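Local coordinates for protein C-1-tetrahydrofolate synthase, cytoplasmic, putative (Trypanosoma brucei, PDB 4CJX) that probably oxidises methylenetetrahydrofolate with NADP+ and hydrolyses the resulting methenyl form, as a bifunctional dehydrogenase-cyclohydrolase of one-carbon metabolism, at residues E43-L48 / C84-F89; A170-L175 / L198-L203; C221-I226 / G245-L250. All coordinates share one frame; numbering follows the deposited sequence. Where two conformers were deposited one is given.

Contact 1 of 3, residues E43-L48 / C84-F89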
ATOM      1  N   GLU B  43     -29.202   5.019  17.279  1.00 38.43           N
ATOM      2  CA  GLU B  43     -29.372   4.917  18.715  0.50 41.01           C
ATOM      3  C   GLU B  43     -28.095   5.397  19.423  1.00 41.07           C
ATOM      4  O   GLU B  43     -28.167   6.044  20.458  1.00 42.43           O
ATOM      5  CB  GLU B  43     -29.785   3.488  19.114  0.50 41.84           C
ATOM      6  CG  GLU B  43     -31.166   3.092  18.576  0.50 42.54           C
ATOM      7  CD  GLU B  43     -31.455   1.599  18.648  0.50 42.82           C
ATOM      8  OE1 GLU B  43     -31.518   1.048  19.764  0.50 44.42           O
ATOM      9  OE2 GLU B  43     -31.638   0.977  17.581  0.50 41.54           O
ATOM     10  N   GLU B  44     -26.926   5.108  18.842  1.00 39.63           N
ATOM     11  CA  GLU B  44     -25.667   5.574  19.454  1.00 40.55           C
ATOM     12  C   GLU B  44     -25.562   7.113  19.498  1.00 40.48           C
ATOM     13  O   GLU B  44     -25.116   7.692  20.494  1.00 41.48           O
ATOM     14  CB  GLU B  44     -24.448   4.980  18.736  1.00 39.47           C
ATOM     15  CG  GLU B  44     -23.155   5.107  19.537  1.00 41.27           C
ATOM     16  CD  GLU B  44     -22.013   4.252  18.996  1.00 41.15           C
ATOM     17  OE1 GLU B  44     -22.266   3.379  18.137  1.00 41.33           O
ATOM     18  OE2 GLU B  44     -20.848   4.456  19.429  1.00 42.52           O
ATOM     19  N   VAL B  45     -25.977   7.754  18.408  1.00 39.04           N
ATOM     20  CA  VAL B  45     -26.022   9.219  18.302  1.00 38.97           C
ATOM     21  C   VAL B  45     -26.997   9.843  19.333  1.00 41.25           C
ATOM     22  O   VAL B  45     -26.662  10.824  20.006  1.00 41.66           O
ATOM     23  CB  VAL B  45     -26.428   9.625  16.853  1.00 37.43           C
ATOM     24  CG1 VAL B  45     -26.781  11.112  16.756  1.00 38.39           C
ATOM     25  CG2 VAL B  45     -25.336   9.241  15.850  1.00 34.85           C
ATOM     26  N   ALA B  46     -28.207   9.286  19.435  1.00 42.35           N
ATOM     27  CA  ALA B  46     -29.206   9.794  20.388  1.00 45.08           C
ATOM     28  C   ALA B  46     -28.708   9.653  21.825  1.00 47.38           C
ATOM     29  O   ALA B  46     -29.016  10.498  22.682  1.00 49.10           O
ATOM     30  CB  ALA B  46     -30.553   9.099  20.213  1.00 45.72           C
ATOM     31  N   LEU B  47     -27.925   8.607  22.094  1.00 47.21           N
ATOM     32  CA  LEU B  47     -27.323   8.462  23.422  1.00 49.70           C
ATOM     33  C   LEU B  47     -26.220   9.518  23.610  1.00 49.87           C
ATOM     34  O   LEU B  47     -26.265  10.298  24.575  1.00 51.68           O
ATOM     35  CB  LEU B  47     -26.811   7.032  23.666  1.00 49.37           C
ATOM     36  CG  LEU B  47     -27.913   5.951  23.751  1.00 50.32           C
ATOM     37  CD1 LEU B  47     -27.336   4.560  23.509  1.00 49.25           C
ATOM     38  CD2 LEU B  47     -28.676   5.995  25.066  1.00 53.30           C
ATOM     39  N   LEU B  48     -25.269   9.565  22.679  1.00 47.71           N
ATOM     40  CA  LEU B  48     -24.160  10.540  22.733  1.00 47.78           C
ATOM     41  C   LEU B  48     -24.600  12.004  22.882  1.00 49.38           C
ATOM     42  O   LEU B  48     -23.965  12.786  23.600  1.00 50.74           O
ATOM     43  CB  LEU B  48     -23.281  10.406  21.491  1.00 45.12           C
ATOM     44  CG  LEU B  48     -22.394   9.168  21.502  1.00 44.17           C
ATOM     45  CD1 LEU B  48     -21.951   8.784  20.089  1.00 41.79           C
ATOM     46  CD2 LEU B  48     -21.203   9.398  22.414  1.00 45.06           C
ATOM     47  N   CYS B  84     -29.636   9.224  10.497  1.00 32.87           N
ATOM     48  CA  CYS B  84     -28.948   8.756  11.702  1.00 33.52           C
ATOM     49  C   CYS B  84     -28.721   9.848  12.788  1.00 34.81           C
ATOM     50  O   CYS B  84     -28.132   9.584  13.843  1.00 34.82           O
ATOM     51  CB  CYS B  84     -27.643   8.048  11.320  1.00 31.81           C
ATOM     52  SG  CYS B  84     -27.941   6.551  10.310  1.00 31.59           S
ATOM     53  N   GLY B  85     -29.207  11.061  12.539  1.00 35.60           N
ATOM     54  CA  GLY B  85     -29.068  12.149  13.509  1.00 37.16           C
ATOM     55  C   GLY B  85     -27.832  13.009  13.342  1.00 36.24           C
ATOM     56  O   GLY B  85     -27.494  13.803  14.234  1.00 37.76           O
ATOM     57  N   PHE B  86     -27.163  12.870  12.201  1.00 34.39           N
ATOM     58  CA  PHE B  86     -25.990  13.675  11.894  1.00 33.23           C
ATOM     59  C   PHE B  86     -26.444  15.029  11.376  1.00 33.62           C
ATOM     60  O   PHE B  86     -27.573  15.170  10.907  1.00 34.05           O
ATOM     61  CB  PHE B  86     -25.159  13.026  10.782  1.00 32.13           C
ATOM     62  CG  PHE B  86     -24.443  11.765  11.181  1.00 31.32           C
ATOM     63  CD1 PHE B  86     -24.963  10.884  12.122  1.00 32.30           C
ATOM     64  CD2 PHE B  86     -23.251  11.445  10.571  1.00 30.36           C
ATOM     65  CE1 PHE B  86     -24.285   9.734  12.461  1.00 31.53           C
ATOM     66  CE2 PHE B  86     -22.574  10.287  10.897  1.00 29.76           C
ATOM     67  CZ  PHE B  86     -23.089   9.439  11.854  1.00 30.47           C
ATOM     68  N   ARG B  87     -25.540  16.005  11.431  1.00 32.93           N
ATOM     69  CA  ARG B  87     -25.702  17.277  10.732  1.00 33.45           C
ATOM     70  C   ARG B  87     -24.977  17.224   9.386  1.00 31.35           C
ATOM     71  O   ARG B  87     -23.881  16.688   9.315  1.00 29.23           O
ATOM     72  CB  ARG B  87     -25.097  18.414  11.559  1.00 34.88           C
ATOM     73  CG  ARG B  87     -25.541  19.792  11.105  1.00 36.91           C
ATOM     74  CD  ARG B  87     -24.543  20.864  11.512  1.00 37.93           C
ATOM     75  NE  ARG B  87     -25.069  22.209  11.282  1.00 39.97           N
ATOM     76  N   ASN B  88     -25.577  17.798   8.339  1.00 31.33           N
ATOM     77  CA  ASN B  88     -24.960  17.838   6.999  1.00 30.06           C
ATOM     78  C   ASN B  88     -24.445  19.238   6.667  1.00 31.04           C
ATOM     79  O   ASN B  88     -25.121  20.233   6.940  1.00 32.48           O
ATOM     80  CB  ASN B  88     -25.974  17.440   5.923  1.00 29.93           C
ATOM     81  CG  ASN B  88     -26.065  15.933   5.706  1.00 28.54           C
ATOM     82  OD1 ASN B  88     -25.074  15.269   5.396  1.00 26.67           O
ATOM     83  ND2 ASN B  88     -27.276  15.392   5.857  1.00 29.16           N
ATOM     84  N   PHE B  89     -23.257  19.300   6.073  1.00 30.36           N
ATOM     85  CA  PHE B  89     -22.729  20.510   5.444  1.00 31.10           C
ATOM     86  C   PHE B  89     -22.519  20.144   3.991  1.00 30.61           C
ATOM     87  O   PHE B  89     -21.552  19.481   3.627  1.00 29.09           O
ATOM     88  CB  PHE B  89     -21.401  20.943   6.049  1.00 30.98           C
ATOM     89  CG  PHE B  89     -21.470  21.254   7.503  1.00 31.94           C
ATOM     90  CD1 PHE B  89     -21.455  20.235   8.442  1.00 31.30           C
ATOM     91  CD2 PHE B  89     -21.530  22.580   7.945  1.00 33.89           C
ATOM     92  CE1 PHE B  89     -21.507  20.525   9.801  1.00 32.45           C
ATOM     93  CE2 PHE B  89     -21.598  22.877   9.299  1.00 34.79           C
ATOM     94  CZ  PHE B  89     -21.582  21.843  10.229  1.00 34.18           C
TER
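Val45 carries helix 43-48 onto Cys84, Gly85 and Phe86. Just before it in the helix, Glu44 turns to helix 296-316, where its OE2 makes a salt bridge with Lys313 NZ. Val45 itself points its CB toward 84-89. Its CG1 lies opposite the backbone N (chi1 168°), and this spreads the two methyls over the turn. The carbonyl of Cys84 meets the fork of the side chain: Cys84 O is 3.5 Å from both Val45 CB and Val45 CG2, and 3.6 Å from Val45 CG1. The same CG1 also reaches the next carbonyl, with Val45 CG1 3.8 Å from Gly85 O. These are van der Waals contacts. Gly85 closes helix 68-83 with a Schellman motif, at a phi of 91° that suits a glycine. The chain then enters strand 87-93, so Val45 packs on the helix-to-strand turn of a beta-alpha-beta unit that starts at strand 58-64. The other methyl goes to the ring: Val45 CG2 is 3.6 Å from Phe86 CE1. It approaches the ring obliquely, and the two side chains cross at about a right angle. Phe86 also touches Pro57, Ala81 and Thr308. One turn after Glu44, Leu48 packs on Leu309 of helix 296-316, the helix that Cys84 meets through Leu305.

Contact 2 of 3, residues A170-L175 / L198-L203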
ATOM      1  N   ALA B 170     -16.526  -1.553   3.484  1.00 17.91           N
ATOM      2  CA  ALA B 170     -17.771  -2.207   3.150  1.00 17.95           C
ATOM      3  C   ALA B 170     -17.518  -3.645   2.673  1.00 17.23           C
ATOM      4  O   ALA B 170     -18.264  -4.528   3.041  1.00 17.70           O
ATOM      5  CB  ALA B 170     -18.503  -1.426   2.075  1.00 17.63           C
ATOM      6  N   VAL B 171     -16.466  -3.862   1.883  1.00 16.49           N
ATOM      7  CA  VAL B 171     -16.109  -5.197   1.422  1.00 16.16           C
ATOM      8  C   VAL B 171     -15.810  -6.088   2.604  1.00 16.76           C
ATOM      9  O   VAL B 171     -16.301  -7.232   2.681  1.00 16.30           O
ATOM     10  CB  VAL B 171     -14.888  -5.190   0.481  1.00 15.50           C
ATOM     11  CG1 VAL B 171     -14.361  -6.589   0.280  1.00 15.45           C
ATOM     12  CG2 VAL B 171     -15.251  -4.572  -0.862  1.00 15.29           C
ATOM     13  N   MET B 172     -14.998  -5.570   3.528  1.00 17.35           N
ATOM     14  CA  MET B 172     -14.603  -6.361   4.681  1.00 18.60           C
ATOM     15  C   MET B 172     -15.829  -6.654   5.543  1.00 19.65           C
ATOM     16  O   MET B 172     -15.982  -7.760   6.067  1.00 19.84           O
ATOM     17  CB  MET B 172     -13.489  -5.660   5.505  1.00 19.63           C
ATOM     18  CG  MET B 172     -12.161  -5.473   4.783  1.00 18.99           C
ATOM     19  SD  MET B 172     -11.562  -6.923   3.898  1.00 18.85           S
ATOM     20  CE  MET B 172     -10.933  -7.962   5.215  1.00 19.98           C
ATOM     21  N   GLU B 173     -16.733  -5.684   5.645  1.00 20.40           N
ATOM     22  CA  GLU B 173     -17.976  -5.889   6.391  1.00 22.10           C
ATOM     23  C   GLU B 173     -18.876  -6.960   5.738  1.00 21.64           C
ATOM     24  O   GLU B 173     -19.513  -7.753   6.439  1.00 22.13           O
ATOM     25  CB  GLU B 173     -18.727  -4.559   6.539  1.00 23.32           C
ATOM     26  CG  GLU B 173     -20.112  -4.640   7.174  1.00 25.26           C
ATOM     27  CD  GLU B 173     -20.110  -5.022   8.658  1.00 27.06           C
ATOM     28  OE1 GLU B 173     -19.060  -4.958   9.335  1.00 27.46           O
ATOM     29  OE2 GLU B 173     -21.197  -5.399   9.139  1.00 29.68           O
ATOM     30  N   LEU B 174     -18.942  -6.970   4.412  1.00 20.09           N
ATOM     31  CA  LEU B 174     -19.720  -7.989   3.734  1.00 20.33           C
ATOM     32  C   LEU B 174     -19.093  -9.387   3.861  1.00 19.80           C
ATOM     33  O   LEU B 174     -19.822 -10.352   4.018  1.00 19.67           O
ATOM     34  CB  LEU B 174     -19.976  -7.599   2.280  1.00 19.77           C
ATOM     35  CG  LEU B 174     -20.961  -6.422   2.208  1.00 20.57           C
ATOM     36  CD1 LEU B 174     -21.075  -5.926   0.797  1.00 20.73           C
ATOM     37  CD2 LEU B 174     -22.340  -6.783   2.715  1.00 21.56           C
ATOM     38  N   LEU B 175     -17.756  -9.482   3.838  1.00 19.39           N
ATOM     39  CA  LEU B 175     -17.066 -10.760   4.158  1.00 19.57           C
ATOM     40  C   LEU B 175     -17.343 -11.248   5.588  1.00 20.97           C
ATOM     41  O   LEU B 175     -17.555 -12.440   5.840  1.00 20.64           O
ATOM     42  CB  LEU B 175     -15.564 -10.669   3.897  1.00 18.87           C
ATOM     43  CG  LEU B 175     -15.205 -10.560   2.409  1.00 18.13           C
ATOM     44  CD1 LEU B 175     -13.722 -10.274   2.208  1.00 18.13           C
ATOM     45  CD2 LEU B 175     -15.586 -11.813   1.633  1.00 18.07           C
ATOM     46  N   LEU B 198      -7.069  -0.801  -4.090  1.00 18.41           N
ATOM     47  CA  LEU B 198      -5.796  -0.611  -3.398  1.00 18.57           C
ATOM     48  C   LEU B 198      -5.906  -0.940  -1.900  1.00 18.30           C
ATOM     49  O   LEU B 198      -5.288  -1.891  -1.427  1.00 17.73           O
ATOM     50  CB  LEU B 198      -5.275   0.803  -3.655  1.00 19.91           C
ATOM     51  CG  LEU B 198      -3.932   1.176  -3.014  1.00 21.46           C
ATOM     52  CD1 LEU B 198      -2.754   0.791  -3.898  1.00 22.10           C
ATOM     53  CD2 LEU B 198      -3.881   2.664  -2.731  1.00 22.61           C
ATOM     54  N   PRO B 199      -6.743  -0.198  -1.150  1.00 18.42           N
ATOM     55  CA  PRO B 199      -6.800  -0.488   0.289  1.00 18.68           C
ATOM     56  C   PRO B 199      -7.285  -1.907   0.634  1.00 17.57           C
ATOM     57  O   PRO B 199      -6.782  -2.534   1.571  1.00 17.52           O
ATOM     58  CB  PRO B 199      -7.744   0.596   0.850  1.00 19.25           C
ATOM     59  CG  PRO B 199      -8.420   1.188  -0.329  1.00 19.12           C
ATOM     60  CD  PRO B 199      -7.534   0.988  -1.515  1.00 18.69           C
ATOM     61  N   VAL B 200      -8.228  -2.416  -0.125  1.00 16.53           N
ATOM     62  CA  VAL B 200      -8.787  -3.735   0.183  1.00 16.28           C
ATOM     63  C   VAL B 200      -7.773  -4.917   0.062  1.00 15.00           C
ATOM     64  O   VAL B 200      -7.823  -5.859   0.838  1.00 14.11           O
ATOM     65  CB  VAL B 200     -10.067  -3.993  -0.636  1.00 16.24           C
ATOM     66  CG1 VAL B 200      -9.748  -4.621  -1.981  1.00 16.43           C
ATOM     67  CG2 VAL B 200     -10.999  -4.909   0.147  1.00 16.63           C
ATOM     68  N   ALA B 201      -6.869  -4.841  -0.908  1.00 14.19           N
ATOM     69  CA  ALA B 201      -5.832  -5.837  -1.065  1.00 14.30           C
ATOM     70  C   ALA B 201      -4.989  -5.903   0.222  1.00 15.20           C
ATOM     71  O   ALA B 201      -4.704  -6.993   0.724  1.00 14.91           O
ATOM     72  CB  ALA B 201      -4.957  -5.509  -2.262  1.00 14.19           C
ATOM     73  N   THR B 202      -4.671  -4.725   0.766  1.00 15.93           N
ATOM     74  CA  THR B 202      -3.937  -4.605   2.018  1.00 17.36           C
ATOM     75  C   THR B 202      -4.682  -5.208   3.173  1.00 17.68           C
ATOM     76  O   THR B 202      -4.076  -5.908   3.982  1.00 18.22           O
ATOM     77  CB  THR B 202      -3.635  -3.147   2.394  1.00 18.48           C
ATOM     78  OG1 THR B 202      -2.845  -2.551   1.367  1.00 18.34           O
ATOM     79  CG2 THR B 202      -2.848  -3.082   3.755  1.00 19.75           C
ATOM     80  N   LEU B 203      -5.979  -4.930   3.273  1.00 17.39           N
ATOM     81  CA  LEU B 203      -6.745  -5.419   4.400  1.00 17.84           C
ATOM     82  C   LEU B 203      -6.910  -6.916   4.316  1.00 17.33           C
ATOM     83  O   LEU B 203      -6.888  -7.587   5.345  1.00 17.55           O
ATOM     84  CB  LEU B 203      -8.117  -4.750   4.473  1.00 18.11           C
ATOM     85  CG  LEU B 203      -8.085  -3.249   4.782  1.00 18.83           C
ATOM     86  CD1 LEU B 203      -9.476  -2.653   4.582  1.00 18.84           C
ATOM     87  CD2 LEU B 203      -7.561  -2.978   6.173  1.00 20.02           C
TER
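No ring or other flat group takes part where Val171 and Met172 meet Val200 and Leu203. Methyl groups, methylenes and a thioether do the touching. Val171 CG1 is 3.8 Å from Val200 CG2, and Val171 CB is 3.9 Å from the same methyl. The two valine side chains cross at about a right angle. Val200 CG1 sits between the backbone N and the carbonyl carbon (chi1 88°), which leaves CG2 roughly opposite the N and directed at Val171. Met172 fills the other half of the contact. Its chain bends at chi2 and chi3, which lays CG and SD across Leu203 at a slant. Met172 CG is 3.9 Å from Leu203 CD1, while Met172 SD lies 4.1 Å from Leu203 CB. The sulfur is also near Val200, with Met172 SD 4.3 Å from Val200 CG2. The contact is apolar and partly buried. The axes of the two segments approach to 10.6 Å, with their N-to-C directions 42° apart. Ala168, one turn before Met172, extends the packing against Pro199, Val200 and Leu203, and Leu204 adds contacts to Met172 and Leu175. Helix 197-206 follows strand 186-190 of the NADP+-binding Rossmann-type domain, and the side chain of Ala196, an NADP+-binding residue, is about 6 Å from that of Val200. Elsewhere on its surface helix 166-178 packs on helix 296-316, with Ala170 against Val299 and Thr300, and Leu174 against Val296.

Contact 3 of 3, residues C221-I226 / G245-L250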
ATOM      1  N   CYS B 221      -6.649 -14.374 -20.315  1.00 25.99           N
ATOM      2  CA  CYS B 221      -6.259 -15.733 -19.982  1.00 26.67           C
ATOM      3  C   CYS B 221      -5.690 -15.810 -18.555  1.00 24.65           C
ATOM      4  O   CYS B 221      -5.948 -16.785 -17.841  1.00 22.83           O
ATOM      5  CB  CYS B 221      -5.283 -16.294 -21.010  1.00 29.32           C
ATOM      6  SG  CYS B 221      -3.707 -15.422 -21.159  1.00 33.57           S
ATOM      7  N   ASP B 222      -4.961 -14.762 -18.148  1.00 23.06           N
ATOM      8  CA  ASP B 222      -4.420 -14.671 -16.798  1.00 21.66           C
ATOM      9  C   ASP B 222      -5.534 -14.423 -15.767  1.00 19.15           C
ATOM     10  O   ASP B 222      -5.559 -15.035 -14.712  1.00 17.63           O
ATOM     11  CB  ASP B 222      -3.389 -13.535 -16.706  1.00 22.52           C
ATOM     12  CG  ASP B 222      -2.129 -13.811 -17.496  1.00 24.41           C
ATOM     13  OD1 ASP B 222      -1.867 -14.983 -17.822  1.00 26.89           O
ATOM     14  OD2 ASP B 222      -1.369 -12.859 -17.773  1.00 25.12           O
ATOM     15  N   ILE B 223      -6.459 -13.524 -16.084  1.00 18.09           N
ATOM     16  CA  ILE B 223      -7.515 -13.197 -15.153  1.00 16.58           C
ATOM     17  C   ILE B 223      -8.313 -14.494 -14.899  1.00 15.99           C
ATOM     18  O   ILE B 223      -8.608 -14.865 -13.749  1.00 14.99           O
ATOM     19  CB  ILE B 223      -8.446 -12.089 -15.709  1.00 16.76           C
ATOM     20  CG1 ILE B 223      -7.699 -10.758 -15.860  1.00 17.16           C
ATOM     21  CG2 ILE B 223      -9.671 -11.914 -14.825  1.00 15.65           C
ATOM     22  CD1 ILE B 223      -8.570  -9.635 -16.403  1.00 17.40           C
ATOM     23  N   ALA B 224      -8.632 -15.189 -15.978  1.00 16.17           N
ATOM     24  CA  ALA B 224      -9.414 -16.426 -15.885  1.00 16.22           C
ATOM     25  C   ALA B 224      -8.714 -17.451 -14.987  1.00 16.48           C
ATOM     26  O   ALA B 224      -9.316 -18.029 -14.081  1.00 15.75           O
ATOM     27  CB  ALA B 224      -9.627 -16.993 -17.266  1.00 17.31           C
ATOM     28  N   ASP B 225      -7.438 -17.669 -15.265  1.00 17.24           N
ATOM     29  CA  ASP B 225      -6.629 -18.576 -14.491  1.00 18.45           C
ATOM     30  C   ASP B 225      -6.588 -18.186 -12.997  1.00 16.78           C
ATOM     31  O   ASP B 225      -6.683 -19.029 -12.126  1.00 16.26           O
ATOM     32  CB  ASP B 225      -5.219 -18.518 -15.028  1.00 20.52           C
ATOM     33  CG  ASP B 225      -4.335 -19.575 -14.446  1.00 23.00           C
ATOM     34  OD1 ASP B 225      -4.645 -20.790 -14.637  1.00 26.03           O
ATOM     35  OD2 ASP B 225      -3.299 -19.206 -13.832  1.00 24.44           O
ATOM     36  N   ILE B 226      -6.452 -16.891 -12.729  1.00 15.75           N
ATOM     37  CA  ILE B 226      -6.345 -16.402 -11.379  1.00 14.81           C
ATOM     38  C   ILE B 226      -7.691 -16.545 -10.658  1.00 14.15           C
ATOM     39  O   ILE B 226      -7.749 -17.066  -9.543  1.00 13.40           O
ATOM     40  CB  ILE B 226      -5.763 -14.965 -11.378  1.00 14.57           C
ATOM     41  CG1 ILE B 226      -4.255 -15.057 -11.711  1.00 15.41           C
ATOM     42  CG2 ILE B 226      -5.972 -14.287 -10.010  1.00 13.82           C
ATOM     43  CD1 ILE B 226      -3.628 -13.761 -12.199  1.00 15.49           C
ATOM     44  N   GLY B 245     -18.908 -15.817 -15.132  1.00 17.04           N
ATOM     45  CA  GLY B 245     -19.400 -16.747 -14.145  1.00 17.16           C
ATOM     46  C   GLY B 245     -18.710 -18.092 -14.094  1.00 17.89           C
ATOM     47  O   GLY B 245     -18.554 -18.681 -13.007  1.00 17.05           O
ATOM     48  N   GLU B 246     -18.296 -18.576 -15.266  1.00 19.20           N
ATOM     49  CA  GLU B 246     -17.749 -19.923 -15.387  1.00 20.83           C
ATOM     50  C   GLU B 246     -16.320 -19.971 -14.860  1.00 19.62           C
ATOM     51  O   GLU B 246     -15.786 -21.029 -14.666  1.00 19.67           O
ATOM     52  CB  GLU B 246     -17.793 -20.429 -16.839  1.00 23.50           C
ATOM     53  CG  GLU B 246     -17.192 -19.476 -17.873  1.00 25.56           C
ATOM     54  CD  GLU B 246     -18.192 -18.462 -18.488  1.00 28.37           C
ATOM     55  OE1 GLU B 246     -19.237 -18.082 -17.847  1.00 28.17           O
ATOM     56  OE2 GLU B 246     -17.900 -18.018 -19.639  1.00 31.90           O
ATOM     57  N   TRP B 247     -15.689 -18.823 -14.654  1.00 18.13           N
ATOM     58  CA  TRP B 247     -14.374 -18.823 -14.000  1.00 17.42           C
ATOM     59  C   TRP B 247     -14.479 -19.017 -12.496  1.00 16.73           C
ATOM     60  O   TRP B 247     -13.506 -19.358 -11.835  1.00 16.79           O
ATOM     61  CB  TRP B 247     -13.661 -17.505 -14.248  1.00 16.99           C
ATOM     62  CG  TRP B 247     -13.468 -17.139 -15.662  1.00 17.49           C
ATOM     63  CD1 TRP B 247     -13.523 -17.969 -16.771  1.00 18.42           C
ATOM     64  CD2 TRP B 247     -13.111 -15.860 -16.137  1.00 17.18           C
ATOM     65  NE1 TRP B 247     -13.261 -17.244 -17.900  1.00 18.67           N
ATOM     66  CE2 TRP B 247     -13.011 -15.945 -17.536  1.00 18.07           C
ATOM     67  CE3 TRP B 247     -12.875 -14.627 -15.509  1.00 16.62           C
ATOM     68  CZ2 TRP B 247     -12.680 -14.852 -18.314  1.00 18.32           C
ATOM     69  CZ3 TRP B 247     -12.548 -13.553 -16.281  1.00 16.90           C
ATOM     70  CH2 TRP B 247     -12.443 -13.669 -17.666  1.00 17.70           C
ATOM     71  N   ILE B 248     -15.644 -18.780 -11.924  1.00 16.46           N
ATOM     72  CA  ILE B 248     -15.745 -18.733 -10.464  1.00 16.23           C
ATOM     73  C   ILE B 248     -15.526 -20.122  -9.910  1.00 16.84           C
ATOM     74  O   ILE B 248     -16.161 -21.052 -10.373  1.00 17.13           O
ATOM     75  CB  ILE B 248     -17.135 -18.229 -10.017  1.00 16.23           C
ATOM     76  CG1 ILE B 248     -17.388 -16.805 -10.534  1.00 15.61           C
ATOM     77  CG2 ILE B 248     -17.274 -18.297  -8.490  1.00 16.50           C
ATOM     78  CD1 ILE B 248     -16.443 -15.746 -10.022  1.00 15.00           C
ATOM     79  N   LYS B 249     -14.648 -20.234  -8.910  1.00 16.49           N
ATOM     80  CA  LYS B 249     -14.371 -21.493  -8.239  1.00 17.33           C
ATOM     81  C   LYS B 249     -15.575 -21.895  -7.400  1.00 17.69           C
ATOM     82  O   LYS B 249     -16.172 -21.062  -6.683  1.00 16.72           O
ATOM     83  CB  LYS B 249     -13.134 -21.354  -7.328  1.00 17.77           C
ATOM     84  CG  LYS B 249     -12.770 -22.619  -6.550  1.00 18.91           C
ATOM     85  CD  LYS B 249     -11.614 -22.354  -5.608  1.00 19.13           C
ATOM     86  CE  LYS B 249     -11.360 -23.536  -4.711  1.00 20.40           C
ATOM     87  NZ  LYS B 249     -10.016 -23.390  -4.091  1.00 21.18           N
ATOM     88  N   LEU B 250     -15.924 -23.177  -7.475  1.00 18.47           N
ATOM     89  CA  LEU B 250     -17.108 -23.677  -6.804  1.00 18.78           C
ATOM     90  C   LEU B 250     -16.972 -23.408  -5.309  1.00 17.94           C
ATOM     91  O   LEU B 250     -15.985 -23.776  -4.696  1.00 18.13           O
ATOM     92  CB  LEU B 250     -17.321 -25.183  -7.088  1.00 20.45           C
ATOM     93  CG  LEU B 250     -17.482 -25.555  -8.571  1.00 21.26           C
ATOM     94  CD1 LEU B 250     -17.438 -27.050  -8.833  1.00 23.17           C
ATOM     95  CD2 LEU B 250     -18.789 -24.997  -9.070  1.00 21.68           C
TER
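Trp247 lays one face of its indole on Ala224, and its six-membered ring runs on to Ile223. The methyl of Ala224 sits over the five-membered ring in a CH-pi contact. Ala224 CB is 3.7 Å from the centroid of the Trp247 five-membered ring, and its direction lies 16° off the ring normal. It is offset toward the rim, and the closest atom pair is Ala224 CB to Trp247 CE2 at 3.6 Å. The helix backbone lies close to the same face: Ala224 CA is 3.7 Å from Trp247 CD2. A small residue at this point in the helix brings the indole down almost to the main chain, and the CA atoms of Ala224 and Trp247 are 5.8 Å apart. Ile223 meets the far part of the indole. Its CG2 is 3.6 Å from Trp247 CZ3 and comes in obliquely. Trp247 CG stands opposite its own carbonyl carbon (chi1 -57°), which swings the indole across to the helix. Trp247 ends the 3-10 turn 245-247, where Ile248 N bonds to Gly245 O at 3.1 Å. Trp247 also touches Leu220, Val227 and Arg228, so it spreads along helix 220-228. The loop that bears it joins strands 232-235 and 253-256 of the Rossmann-type sheet. Ile223 also packs on Leu190 and Val214 of that sheet, and its side chain is about 6 Å from that of the NADP+-binding Ser216. The helix faces the second subunit too, with Asp225 OD2 in a salt bridge to Arg186 NH1 of that subunit. Between helix and loop the chemistry is dispersion and CH-pi attraction in a buried setting. The fit therefore rests on the shape and tilt of the indole, without a directional polar bond between the two segments.

The three contacts follow one another along the chain without overlap. Contact 1 lies in the catalytic domain, beside the three-stranded parallel sheet. Contacts 2 and 3 belong to the NADP+-binding domain and its six-stranded parallel sheet. Centres of contacts 1 and 2 are about 26 Å apart, those of contacts 2 and 3 about 20 Å, and those of contacts 1 and 3 about 44 Å, on opposite sides of the chain's centre. None touches another. Helix 296-316 packs on the segments of contact 1 and on segment 170-175 of contact 2, so it runs along both domains. Contact 2 lies nearest the centre of the folded chain, and contact 3 sits farther out, where its helix meets the second subunit.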